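Local coordinates for biofilm-surface layer protein A (Bacillus subtilis, PDB 4BHU) that self-assembles into a stable, water-repellent layer on the surface of biofilms and is required for complex colony architecture, at residues I[6-12]-I[119-125]; I[38-44]-I[71-77]; I[48-52]-I[66-71]; I[95-99]-I[124-128]. The protein carries 1 engineered substitution. One frame throughout, in Å; residues are numbered along the deposited sequence. Where two conformers were deposited one is given.

Interaction 1 of 4, residues I[6-12]-I[119-125]; sequences ASLFATI and AEASIDV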
loop_
_atom_site.group_PDB
_atom_site.type_symbol
_atom_site.label_atom_id
_atom_site.label_comp_id
_atom_site.label_asym_id
_atom_site.label_seq_id
_atom_site.Cartn_x
_atom_site.Cartn_y
_atom_site.Cartn_z
ATOM N N ALA I 6 -2.606 -6.195 36.709
ATOM C CA ALA I 6 -1.446 -7.051 36.467
ATOM C C ALA I 6 -1.124 -7.842 37.718
ATOM O O ALA I 6 -1.312 -7.351 38.838
ATOM C CB ALA I 6 -0.246 -6.215 36.047
ATOM N N SER I 7 -0.647 -9.064 37.533
ATOM C CA SER I 7 -0.237 -9.894 38.654
ATOM C C SER I 7 1.219 -10.351 38.507
ATOM O O SER I 7 1.758 -10.423 37.398
ATOM C CB SER I 7 -1.161 -11.100 38.779
ATOM O OG SER I 7 -0.933 -12.012 37.727
ATOM N N LEU I 8 1.851 -10.651 39.638
ATOM C CA LEU I 8 3.178 -11.254 39.638
ATOM C C LEU I 8 3.174 -12.456 40.547
ATOM O O LEU I 8 2.644 -12.423 41.661
ATOM C CB LEU I 8 4.259 -10.262 40.085
ATOM C CG LEU I 8 5.671 -10.872 40.178
ATOM C CD1 LEU I 8 6.210 -11.270 38.813
ATOM C CD2 LEU I 8 6.632 -9.921 40.880
ATOM N N PHE I 9 3.748 -13.534 40.046
ATOM C CA PHE I 9 3.901 -14.748 40.812
ATOM C C PHE I 9 5.384 -14.948 41.074
ATOM O O PHE I 9 6.193 -14.915 40.145
ATOM C CB PHE I 9 3.355 -15.939 40.042
ATOM C CG PHE I 9 1.902 -15.814 39.704
ATOM C CD1 PHE I 9 0.933 -16.089 40.657
ATOM C CD2 PHE I 9 1.504 -15.397 38.442
ATOM C CE1 PHE I 9 -0.408 -15.966 40.353
ATOM C CE2 PHE I 9 0.163 -15.271 38.131
ATOM C CZ PHE I 9 -0.794 -15.553 39.089
ATOM N N ALA I 10 5.720 -15.154 42.344
ATOM C CA ALA I 10 7.094 -15.382 42.766
ATOM C C ALA I 10 7.160 -16.729 43.464
ATOM O O ALA I 10 6.511 -16.942 44.476
ATOM C CB ALA I 10 7.546 -14.264 43.702
ATOM N N THR I 11 7.940 -17.646 42.917
ATOM C CA THR I 11 7.996 -18.983 43.474
ATOM C C THR I 11 9.403 -19.554 43.429
ATOM O O THR I 11 10.120 -19.408 42.442
ATOM C CB THR I 11 7.044 -19.937 42.717
ATOM O OG1 THR I 11 5.688 -19.496 42.885
ATOM C CG2 THR I 11 7.184 -21.364 43.231
ATOM N N ILE I 12 9.789 -20.218 44.513
ATOM C CA ILE I 12 11.021 -20.982 44.543
ATOM C C ILE I 12 10.703 -22.352 43.967
ATOM O O ILE I 12 9.890 -23.078 44.525
ATOM C CB ILE I 12 11.559 -21.136 45.986
ATOM C CG1 ILE I 12 11.806 -19.756 46.618
ATOM C CG2 ILE I 12 12.818 -21.986 45.981
ATOM C CD1 ILE I 12 12.155 -19.803 48.134
ATOM N N ALA I 119 3.128 -4.640 40.009
ATOM C CA ALA I 119 2.705 -5.863 40.709
ATOM C C ALA I 119 3.831 -6.385 41.616
ATOM O O ALA I 119 5.001 -6.052 41.403
ATOM C CB ALA I 119 2.298 -6.925 39.725
ATOM N N GLU I 120 3.460 -7.207 42.602
ATOM C CA GLU I 120 4.372 -7.707 43.639
ATOM C C GLU I 120 4.070 -9.123 44.048
ATOM O O GLU I 120 2.925 -9.560 44.016
ATOM C CB GLU I 120 4.224 -6.905 44.923
ATOM C CG GLU I 120 5.041 -5.664 45.037
ATOM C CD GLU I 120 4.866 -5.042 46.410
ATOM O OE1 GLU I 120 4.292 -5.731 47.285
ATOM O OE2 GLU I 120 5.276 -3.878 46.609
ATOM N N ALA I 121 5.104 -9.830 44.484
ATOM C CA ALA I 121 4.929 -11.148 45.061
ATOM C C ALA I 121 6.176 -11.471 45.878
ATOM O O ALA I 121 7.267 -11.012 45.546
ATOM C CB ALA I 121 4.713 -12.189 43.989
ATOM N N SER I 122 6.004 -12.263 46.937
ATOM C CA SER I 122 7.092 -12.551 47.880
ATOM C C SER I 122 7.398 -14.028 47.948
ATOM O O SER I 122 6.542 -14.853 47.633
ATOM C CB SER I 122 6.709 -12.070 49.281
ATOM O OG SER I 122 6.738 -10.660 49.353
ATOM N N ILE I 123 8.624 -14.357 48.345
ATOM C CA ILE I 123 8.986 -15.728 48.706
ATOM C C ILE I 123 9.553 -15.801 50.141
ATOM O O ILE I 123 10.120 -14.830 50.654
ATOM C CB ILE I 123 10.034 -16.351 47.752
ATOM C CG1 ILE I 123 11.282 -15.477 47.691
ATOM C CG2 ILE I 123 9.447 -16.579 46.364
ATOM C CD1 ILE I 123 12.405 -16.075 46.865
ATOM N N ASP I 124 9.383 -16.959 50.775
ATOM C CA ASP I 124 9.940 -17.218 52.099
ATOM C C ASP I 124 11.195 -18.073 51.950
ATOM O O ASP I 124 11.131 -19.190 51.434
ATOM C CB ASP I 124 8.925 -17.980 52.963
ATOM C CG ASP I 124 7.713 -17.146 53.333
ATOM O OD1 ASP I 124 7.852 -15.928 53.543
ATOM O OD2 ASP I 124 6.604 -17.720 53.416
ATOM N N VAL I 125 12.345 -17.555 52.379
ATOM C CA VAL I 125 13.561 -18.369 52.420
ATOM C C VAL I 125 13.711 -18.943 53.836
ATOM O O VAL I 125 13.737 -18.197 54.813
ATOM C CB VAL I 125 14.808 -17.558 52.052
ATOM C CG1 VAL I 125 16.071 -18.409 52.241
ATOM C CG2 VAL I 125 14.713 -17.070 50.605
HETATM O O HOH W 1 0.702 -9.426 42.410
#
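I123 leans from strand 119-125 against A10 and I12 of strand 7-12. Its CB lies 4.0 Å from I12 CG1, and from there the side chain forks. The CG2 branch comes up against the main chain, 3.5 Å from A10 O. The longer branch leaves CB between the backbone N and the carbonyl carbon (chi1 56°), which brings CD1 at its tip to 3.7 Å from I12 CG1. The two isoleucines meet at about a right angle, and I12 CD1 passes on to rest 3.5 Å from D124 O. These strands belong to different sheets of an immunoglobulin-like sandwich, one closing the edge of each: strand 7-12 bonds to strand 22-30, and strand 119-125 to strand 100-109. They run almost parallel, 19° apart, without direct hydrogen bonds between them. The axes approach to 5.3 Å, consistent with the interfacial alanines; A121 CB presses to 3.1 Å from L8 O and to 3.5 Å from A10 CB. Nearer the start of both strands, L8 CB and A119 CB touch at 3.9 Å. Here one water spans the gap between the main chains, accepting from L8 N and donating to E120 O.

Interaction 2 of 4, residues I[38-44]-I[71-77]; sequences GVMEFTL and KTVRVPL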
loop_
_atom_site.group_PDB
_atom_site.type_symbol
_atom_site.label_atom_id
_atom_site.label_comp_id
_atom_site.label_asym_id
_atom_site.label_seq_id
_atom_site.Cartn_x
_atom_site.Cartn_y
_atom_site.Cartn_z
ATOM N N GLY I 38 5.993 0.159 25.858
ATOM C CA GLY I 38 6.826 0.561 26.974
ATOM C C GLY I 38 7.983 -0.381 27.223
ATOM O O GLY I 38 8.565 -0.923 26.283
ATOM N N VAL I 39 8.303 -0.569 28.505
ATOM C CA VAL I 39 9.449 -1.367 28.918
ATOM C C VAL I 39 9.056 -2.271 30.067
ATOM O O VAL I 39 8.562 -1.811 31.092
ATOM C CB VAL I 39 10.620 -0.446 29.363
ATOM C CG1 VAL I 39 11.878 -1.258 29.641
ATOM C CG2 VAL I 39 10.909 0.584 28.286
HETATM N N MSE I 40 9.255 -3.566 29.885
HETATM C CA MSE I 40 8.958 -4.552 30.914
HETATM C C MSE I 40 10.144 -4.524 31.881
HETATM O O MSE I 40 11.283 -4.654 31.441
HETATM C CB MSE I 40 8.841 -5.929 30.276
HETATM C CG MSE I 40 8.598 -7.077 31.244
HETATM SE SE MSE I 40 6.774 -7.056 31.971
HETATM C CE MSE I 40 7.216 -7.084 33.903
ATOM N N GLU I 41 9.880 -4.335 33.174
ATOM C CA GLU I 41 10.953 -4.202 34.166
ATOM C C GLU I 41 10.692 -5.014 35.448
ATOM O O GLU I 41 9.624 -4.903 36.071
ATOM C CB GLU I 41 11.180 -2.728 34.508
ATOM C CG GLU I 41 12.342 -2.501 35.451
ATOM C CD GLU I 41 12.732 -1.051 35.549
ATOM O OE1 GLU I 41 12.767 -0.376 34.500
ATOM O OE2 GLU I 41 13.016 -0.585 36.667
ATOM N N PHE I 42 11.675 -5.838 35.808
ATOM C CA PHE I 42 11.632 -6.652 37.015
ATOM C C PHE I 42 12.650 -6.061 37.977
ATOM O O PHE I 42 13.749 -5.709 37.563
ATOM C CB PHE I 42 12.052 -8.091 36.715
ATOM C CG PHE I 42 11.012 -8.913 36.022
ATOM C CD1 PHE I 42 10.896 -8.887 34.639
ATOM C CD2 PHE I 42 10.168 -9.738 36.752
ATOM C CE1 PHE I 42 9.947 -9.666 33.995
ATOM C CE2 PHE I 42 9.215 -10.521 36.120
ATOM C CZ PHE I 42 9.098 -10.481 34.736
ATOM N N THR I 43 12.274 -5.947 39.249
ATOM C CA THR I 43 13.174 -5.460 40.303
ATOM C C THR I 43 13.359 -6.573 41.342
ATOM O O THR I 43 12.395 -7.099 41.905
ATOM C CB THR I 43 12.618 -4.202 40.987
ATOM O OG1 THR I 43 12.430 -3.179 40.005
ATOM C CG2 THR I 43 13.598 -3.679 42.081
ATOM N N LEU I 44 14.606 -6.958 41.555
ATOM C CA LEU I 44 14.916 -8.040 42.482
ATOM C C LEU I 44 15.366 -7.428 43.809
ATOM O O LEU I 44 15.990 -6.366 43.821
ATOM C CB LEU I 44 16.019 -8.931 41.907
ATOM C CG LEU I 44 15.826 -9.450 40.478
ATOM C CD1 LEU I 44 16.971 -10.378 40.088
ATOM C CD2 LEU I 44 14.504 -10.152 40.317
ATOM N N LYS I 71 20.196 -6.333 39.800
ATOM C CA LYS I 71 18.894 -6.341 40.473
ATOM C C LYS I 71 17.725 -5.857 39.610
ATOM O O LYS I 71 16.568 -5.967 40.024
ATOM C CB LYS I 71 18.940 -5.478 41.722
ATOM C CG LYS I 71 19.809 -6.068 42.854
ATOM C CD LYS I 71 19.711 -5.212 44.123
ATOM C CE LYS I 71 20.482 -3.900 43.970
ATOM N NZ LYS I 71 20.494 -3.086 45.223
ATOM N N THR I 72 18.029 -5.302 38.443
ATOM C CA THR I 72 16.993 -4.810 37.525
ATOM C C THR I 72 17.104 -5.499 36.183
ATOM O O THR I 72 18.174 -5.552 35.581
ATOM C CB THR I 72 17.103 -3.272 37.330
ATOM O OG1 THR I 72 16.759 -2.622 38.559
ATOM C CG2 THR I 72 16.136 -2.771 36.230
ATOM N N VAL I 73 15.987 -6.016 35.699
ATOM C CA VAL I 73 15.955 -6.624 34.378
ATOM C C VAL I 73 14.932 -5.858 33.557
ATOM O O VAL I 73 13.766 -5.757 33.945
ATOM C CB VAL I 73 15.599 -8.122 34.448
ATOM C CG1 VAL I 73 15.537 -8.704 33.053
ATOM C CG2 VAL I 73 16.635 -8.880 35.301
ATOM N N ARG I 74 15.397 -5.317 32.435
ATOM C CA ARG I 74 14.635 -4.390 31.602
ATOM C C ARG I 74 14.585 -4.872 30.158
ATOM O O ARG I 74 15.631 -5.103 29.530
ATOM C CB ARG I 74 15.341 -3.055 31.612
ATOM C CG ARG I 74 14.481 -1.880 31.892
ATOM C CD ARG I 74 15.373 -0.679 32.109
ATOM N NE ARG I 74 15.180 -0.105 33.431
ATOM C CZ ARG I 74 15.859 0.936 33.889
ATOM N NH1 ARG I 74 16.779 1.503 33.125
ATOM N NH2 ARG I 74 15.621 1.404 35.107
ATOM N N VAL I 75 13.368 -5.016 29.636
ATOM C CA VAL I 75 13.161 -5.411 28.249
ATOM C C VAL I 75 12.198 -4.455 27.567
ATOM O O VAL I 75 10.980 -4.525 27.793
ATOM C CB VAL I 75 12.602 -6.815 28.146
ATOM C CG1 VAL I 75 12.532 -7.226 26.683
ATOM C CG2 VAL I 75 13.485 -7.792 28.928
ATOM N N PRO I 76 12.749 -3.527 26.780
ATOM C CA PRO I 76 11.898 -2.599 26.050
ATOM C C PRO I 76 11.077 -3.420 25.071
ATOM O O PRO I 76 11.584 -4.387 24.476
ATOM C CB PRO I 76 12.908 -1.667 25.354
ATOM C CG PRO I 76 14.141 -1.740 26.221
ATOM C CD PRO I 76 14.182 -3.182 26.633
ATOM N N LEU I 77 9.800 -3.063 24.961
ATOM C CA LEU I 77 8.826 -3.890 24.273
ATOM C C LEU I 77 8.843 -3.586 22.769
ATOM O O LEU I 77 8.054 -2.782 22.264
ATOM C CB LEU I 77 7.420 -3.682 24.879
ATOM C CG LEU I 77 6.765 -4.664 25.862
ATOM C CD1 LEU I 77 7.622 -5.830 26.372
ATOM C CD2 LEU I 77 6.154 -3.900 27.032
HETATM O O HOH W 2 7.155 -0.539 23.324
HETATM O O HOH W 3 14.277 -1.716 38.908
#
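Strands 39-43 and 72-76 form an antiparallel pair in the five-stranded sheet of the immunoglobulin-like sandwich, with M40 opposite V75 and F42 opposite V73 as hydrogen-bonded pairs. F42 N reaches V73 O at 2.8 Å, and G38 O accepts from L77 N at the far end, where the chain leads into the loops that form the hydrophobic cap of BslA. M40, F42, V73 and V75 face the interior; the selenomethionine methyl M40 CE lies 3.7 Å above the F42 ring plane, displaced toward its rim. V39, E41, T43, T72, R74 and P76 occupy the other face, where V39, R74 and P76 also pack against another protein chain of the assembly. Here E41 and R74 lie side by side and point the same way, joined by a salt bridge of 2.7 Å from R74 NE to E41 OE1. The donor approaches from above the carboxylate, 64° out of its plane, and the two flat groups are tilted by 40°. The aliphatic base of R74 is packed as well, its CG 3.5 Å from V39 CG1. E41 is nearly fully extended (chi1 -176°), which carries OE2 to a water that also contacts T43 OG1 and T72 OG1.

Interaction 3 of 4, residues I[48-52]-I[66-71]; sequences FTANT and ILNNGK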
loop_
_atom_site.group_PDB
_atom_site.type_symbol
_atom_site.label_atom_id
_atom_site.label_comp_id
_atom_site.label_asym_id
_atom_site.label_seq_id
_atom_site.Cartn_x
_atom_site.Cartn_y
_atom_site.Cartn_z
ATOM N N PHE I 48 19.169 -11.274 45.693
ATOM C CA PHE I 48 18.991 -11.890 44.376
ATOM C C PHE I 48 19.548 -11.030 43.251
ATOM O O PHE I 48 19.485 -9.795 43.304
ATOM C CB PHE I 48 17.509 -12.184 44.128
ATOM C CG PHE I 48 16.949 -13.199 45.065
ATOM C CD1 PHE I 48 17.005 -14.541 44.760
ATOM C CD2 PHE I 48 16.389 -12.814 46.269
ATOM C CE1 PHE I 48 16.502 -15.478 45.633
ATOM C CE2 PHE I 48 15.885 -13.749 47.143
ATOM C CZ PHE I 48 15.944 -15.082 46.820
ATOM N N THR I 49 20.097 -11.685 42.236
ATOM C CA THR I 49 20.633 -10.980 41.080
ATOM C C THR I 49 20.431 -11.813 39.845
ATOM O O THR I 49 20.332 -13.037 39.929
ATOM C CB THR I 49 22.160 -10.744 41.192
ATOM O OG1 THR I 49 22.806 -12.007 41.366
ATOM C CG2 THR I 49 22.498 -9.828 42.365
ATOM N N ALA I 50 20.413 -11.145 38.691
ATOM C CA ALA I 50 20.263 -11.822 37.413
ATOM C C ALA I 50 21.556 -11.709 36.654
ATOM O O ALA I 50 22.301 -10.734 36.818
ATOM C CB ALA I 50 19.092 -11.208 36.586
ATOM N N ASN I 51 21.807 -12.707 35.812
ATOM C CA ASN I 51 22.936 -12.693 34.899
ATOM C C ASN I 51 22.498 -13.348 33.602
ATOM O O ASN I 51 21.340 -13.762 33.476
ATOM C CB ASN I 51 24.153 -13.401 35.513
ATOM C CG ASN I 51 23.899 -14.866 35.824
ATOM O OD1 ASN I 51 23.336 -15.609 35.018
ATOM N ND2 ASN I 51 24.336 -15.293 37.002
ATOM N N THR I 52 23.411 -13.435 32.641
ATOM C CA THR I 52 23.083 -13.888 31.290
ATOM C C THR I 52 22.854 -15.392 31.175
ATOM O O THR I 52 22.607 -15.882 30.079
ATOM C CB THR I 52 24.182 -13.487 30.304
ATOM O OG1 THR I 52 25.431 -14.021 30.753
ATOM C CG2 THR I 52 24.288 -11.976 30.218
ATOM N N ILE I 66 20.364 -6.140 31.832
ATOM C CA ILE I 66 20.600 -6.279 33.262
ATOM C C ILE I 66 21.360 -5.056 33.773
ATOM O O ILE I 66 22.404 -4.699 33.226
ATOM C CB ILE I 66 21.435 -7.535 33.566
ATOM C CG1 ILE I 66 20.722 -8.779 33.046
ATOM C CG2 ILE I 66 21.666 -7.664 35.075
ATOM C CD1 ILE I 66 21.594 -10.001 32.977
ATOM N N LEU I 67 20.844 -4.413 34.811
ATOM C CA LEU I 67 21.584 -3.308 35.412
ATOM C C LEU I 67 21.334 -3.187 36.917
ATOM O O LEU I 67 20.715 -4.057 37.527
ATOM C CB LEU I 67 21.219 -2.006 34.704
ATOM C CG LEU I 67 19.723 -1.745 34.659
ATOM C CD1 LEU I 67 19.469 -0.297 35.050
ATOM C CD2 LEU I 67 19.151 -2.067 33.263
ATOM N N ASN I 68 21.811 -2.098 37.520
ATOM C CA ASN I 68 21.585 -1.889 38.947
ATOM C C ASN I 68 22.181 -3.065 39.732
ATOM O O ASN I 68 21.560 -3.616 40.647
ATOM C CB ASN I 68 20.091 -1.739 39.223
ATOM C CG ASN I 68 19.794 -1.379 40.661
ATOM O OD1 ASN I 68 20.659 -0.868 41.384
ATOM N ND2 ASN I 68 18.566 -1.654 41.090
ATOM N N ASN I 69 23.395 -3.440 39.346
ATOM C CA ASN I 69 24.141 -4.501 40.017
ATOM C C ASN I 69 23.371 -5.819 40.015
ATOM O O ASN I 69 23.267 -6.503 41.038
ATOM C CB ASN I 69 24.500 -4.066 41.435
ATOM C CG ASN I 69 25.294 -2.756 41.458
ATOM O OD1 ASN I 69 24.972 -1.832 42.209
ATOM N ND2 ASN I 69 26.312 -2.662 40.602
ATOM N N GLY I 70 22.817 -6.149 38.852
ATOM C CA GLY I 70 22.086 -7.391 38.656
ATOM C C GLY I 70 20.685 -7.438 39.246
ATOM O O GLY I 70 20.038 -8.475 39.179
ATOM N N LYS I 71 20.196 -6.333 39.800
ATOM C CA LYS I 71 18.894 -6.341 40.473
ATOM C C LYS I 71 17.725 -5.857 39.610
ATOM O O LYS I 71 16.568 -5.967 40.024
ATOM C CB LYS I 71 18.940 -5.478 41.722
ATOM C CG LYS I 71 19.809 -6.068 42.854
ATOM C CD LYS I 71 19.711 -5.212 44.123
ATOM C CE LYS I 71 20.482 -3.900 43.970
ATOM N NZ LYS I 71 20.494 -3.086 45.223
#
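A50 N donates to G70 O at 2.7 Å, meeting a lone pair in the carbonyl plane with an N-H...O angle of 155°. The same oxygen receives T49 CA at 3.2 Å as a CA-H...O contact, so two neighbouring residues of the 48-52 loop converge on one carbonyl. Beside this grip the methyl T49 CG2 rests 3.7 Å from N69 O. On the other flank I66 lies across the loop backbone: its CG2 branch comes to 3.6 Å from A50 O, while CD1 at the tip of the longer branch sits 3.5 Å from N51 C. With CG1 anti to the carbonyl carbon (chi1 -59°), that branch points at the loop just before T52. A type I' turn from N68 to K71 presents the G70 carbonyl, closed by K71 N to N68 O at 3.2 Å, and N68 ND2 is tied to T72 OG1. Further out, the loop is shaped by N51, whose OD1 accepts from K53 N and whose N donates to D54 OD2; L61 backs both A50 and I66. The hydrogen bond between the segments is thus main chain to main chain, with apolar packing beside it, and rests on how the turn presents the G70 carbonyl.

Interaction 4 of 4, residues I[95-99]-I[124-128]; sequences TLPAA and DVAKR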
loop_
_atom_site.group_PDB
_atom_site.type_symbol
_atom_site.label_atom_id
_atom_site.label_comp_id
_atom_site.label_asym_id
_atom_site.label_seq_id
_atom_site.Cartn_x
_atom_site.Cartn_y
_atom_site.Cartn_z
ATOM N N THR I 95 22.228 -19.056 44.733
ATOM C CA THR I 95 22.372 -19.221 46.176
ATOM C C THR I 95 21.308 -18.427 46.927
ATOM O O THR I 95 21.296 -17.200 46.889
ATOM C CB THR I 95 23.760 -18.738 46.652
ATOM O OG1 THR I 95 24.782 -19.580 46.097
ATOM C CG2 THR I 95 23.834 -18.756 48.183
ATOM N N LEU I 96 20.400 -19.109 47.609
ATOM C CA LEU I 96 19.386 -18.391 48.360
ATOM C C LEU I 96 20.034 -17.598 49.498
ATOM O O LEU I 96 20.894 -18.115 50.194
ATOM C CB LEU I 96 18.335 -19.349 48.917
ATOM C CG LEU I 96 17.440 -20.075 47.901
ATOM C CD1 LEU I 96 16.388 -20.896 48.636
ATOM C CD2 LEU I 96 16.775 -19.087 46.943
ATOM N N PRO I 97 19.597 -16.350 49.710
ATOM C CA PRO I 97 20.169 -15.490 50.754
ATOM C C PRO I 97 19.679 -15.836 52.168
ATOM O O PRO I 97 18.891 -16.770 52.356
ATOM C CB PRO I 97 19.634 -14.109 50.372
ATOM C CG PRO I 97 18.290 -14.419 49.796
ATOM C CD PRO I 97 18.493 -15.678 49.001
ATOM N N ALA I 98 20.118 -15.052 53.153
ATOM C CA ALA I 98 19.696 -15.256 54.541
ATOM C C ALA I 98 18.178 -15.425 54.662
ATOM O O ALA I 98 17.412 -14.904 53.859
ATOM C CB ALA I 98 20.171 -14.101 55.419
ATOM N N ALA I 99 17.747 -16.160 55.679
ATOM C CA ALA I 99 16.336 -16.410 55.883
ATOM C C ALA I 99 15.554 -15.122 56.107
ATOM O O ALA I 99 16.030 -14.175 56.758
ATOM C CB ALA I 99 16.125 -17.380 57.048
ATOM N N ASP I 124 9.383 -16.959 50.775
ATOM C CA ASP I 124 9.940 -17.218 52.099
ATOM C C ASP I 124 11.195 -18.073 51.950
ATOM O O ASP I 124 11.131 -19.190 51.434
ATOM C CB ASP I 124 8.925 -17.980 52.963
ATOM C CG ASP I 124 7.713 -17.146 53.333
ATOM O OD1 ASP I 124 7.852 -15.928 53.543
ATOM O OD2 ASP I 124 6.604 -17.720 53.416
ATOM N N VAL I 125 12.345 -17.555 52.379
ATOM C CA VAL I 125 13.561 -18.369 52.420
ATOM C C VAL I 125 13.711 -18.943 53.836
ATOM O O VAL I 125 13.737 -18.197 54.813
ATOM C CB VAL I 125 14.808 -17.558 52.052
ATOM C CG1 VAL I 125 16.071 -18.409 52.241
ATOM C CG2 VAL I 125 14.713 -17.070 50.605
ATOM N N ALA I 126 13.802 -20.264 53.948
ATOM C CA ALA I 126 13.717 -20.899 55.263
ATOM C C ALA I 126 15.047 -20.899 56.026
ATOM O O ALA I 126 16.099 -21.153 55.444
ATOM C CB ALA I 126 13.194 -22.318 55.123
ATOM N N LYS I 127 14.966 -20.613 57.331
ATOM C CA LYS I 127 16.067 -20.835 58.278
ATOM C C LYS I 127 16.540 -22.279 58.255
ATOM O O LYS I 127 15.732 -23.206 58.335
ATOM C CB LYS I 127 15.622 -20.519 59.714
ATOM C CG LYS I 127 16.069 -19.165 60.246
ATOM C CD LYS I 127 16.297 -19.199 61.761
ATOM C CE LYS I 127 15.020 -19.501 62.552
ATOM N NZ LYS I 127 15.315 -19.723 64.009
ATOM N N ARG I 128 17.853 -22.468 58.163
ATOM C CA ARG I 128 18.441 -23.798 58.253
ATOM C C ARG I 128 18.741 -24.152 59.713
ATOM O O ARG I 128 18.044 -24.967 60.317
ATOM C CB ARG I 128 19.726 -23.872 57.433
ATOM C CG ARG I 128 20.406 -25.227 57.498
ATOM C CD ARG I 128 21.645 -25.286 56.629
ATOM N NE ARG I 128 21.549 -24.444 55.437
ATOM C CZ ARG I 128 21.850 -24.836 54.200
ATOM N NH1 ARG I 128 22.267 -26.076 53.948
ATOM N NH2 ARG I 128 21.732 -23.983 53.195
#
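V125 is wedged against the loop of residues 96-99, with its CG1 methyl and its carbonyl oxygen making the closest approaches. With CG1 anti to the backbone N (chi1 174°), that methyl comes within 3.3 Å of P97 O and 4.1 Å of L96 CB. The second methyl, CG2, faces the proline ring more distantly, 4.3 Å from P97 CD. Main chain joins in: A99 CA lies 3.3 Å from V125 O in a CA-H...O contact, bent to 125° at the hydrogen, and A99 CB sits 3.4 Å from K127 N. Y102 lies behind both V125 and P97 and also bonds through its hydroxyl to A98 O.

Past A126 the contact loosens. K127 touches the loop with the root of its side chain, CG lying 3.7 Å from A99 CB; its chain then bends and carries the ammonium end away from the loop on the exposed side. Beyond it the tail is held from outside the two segments, R128 NH2 bonding to E19 O. E19 also accepts from A99 N through OE1, so one residue serves both segments. The arrangement joins the end of the last strand, 119-125, to the connection between strands 90-95 and 100-109, which crosses from the three-stranded to the five-stranded sheet of the immunoglobulin-like beta-sandwich.

Overall arrangement
F48 ties three of the contacts together: its CZ lies 3.7 Å from I123 CD1 of interaction 1 and 3.4 Å from P97 CD of interaction 4, while its own loop belongs to interaction 3. Interactions 2 and 3 are neighbours, their centres about 11 Å apart; they share K71, and V73 CG2 meets A50 CB at 3.6 Å. Interaction 1 lies across the chain's centre from interaction 2, about 16 Å between centres, yet L8 CD1 touches F42 CE2 through the core at 4.1 Å. Interactions 1 and 4 overlap at D124 and V125, the end of strand 119-125. Interactions 2 and 4 are farthest apart, with centres about 25 Å apart and no touch.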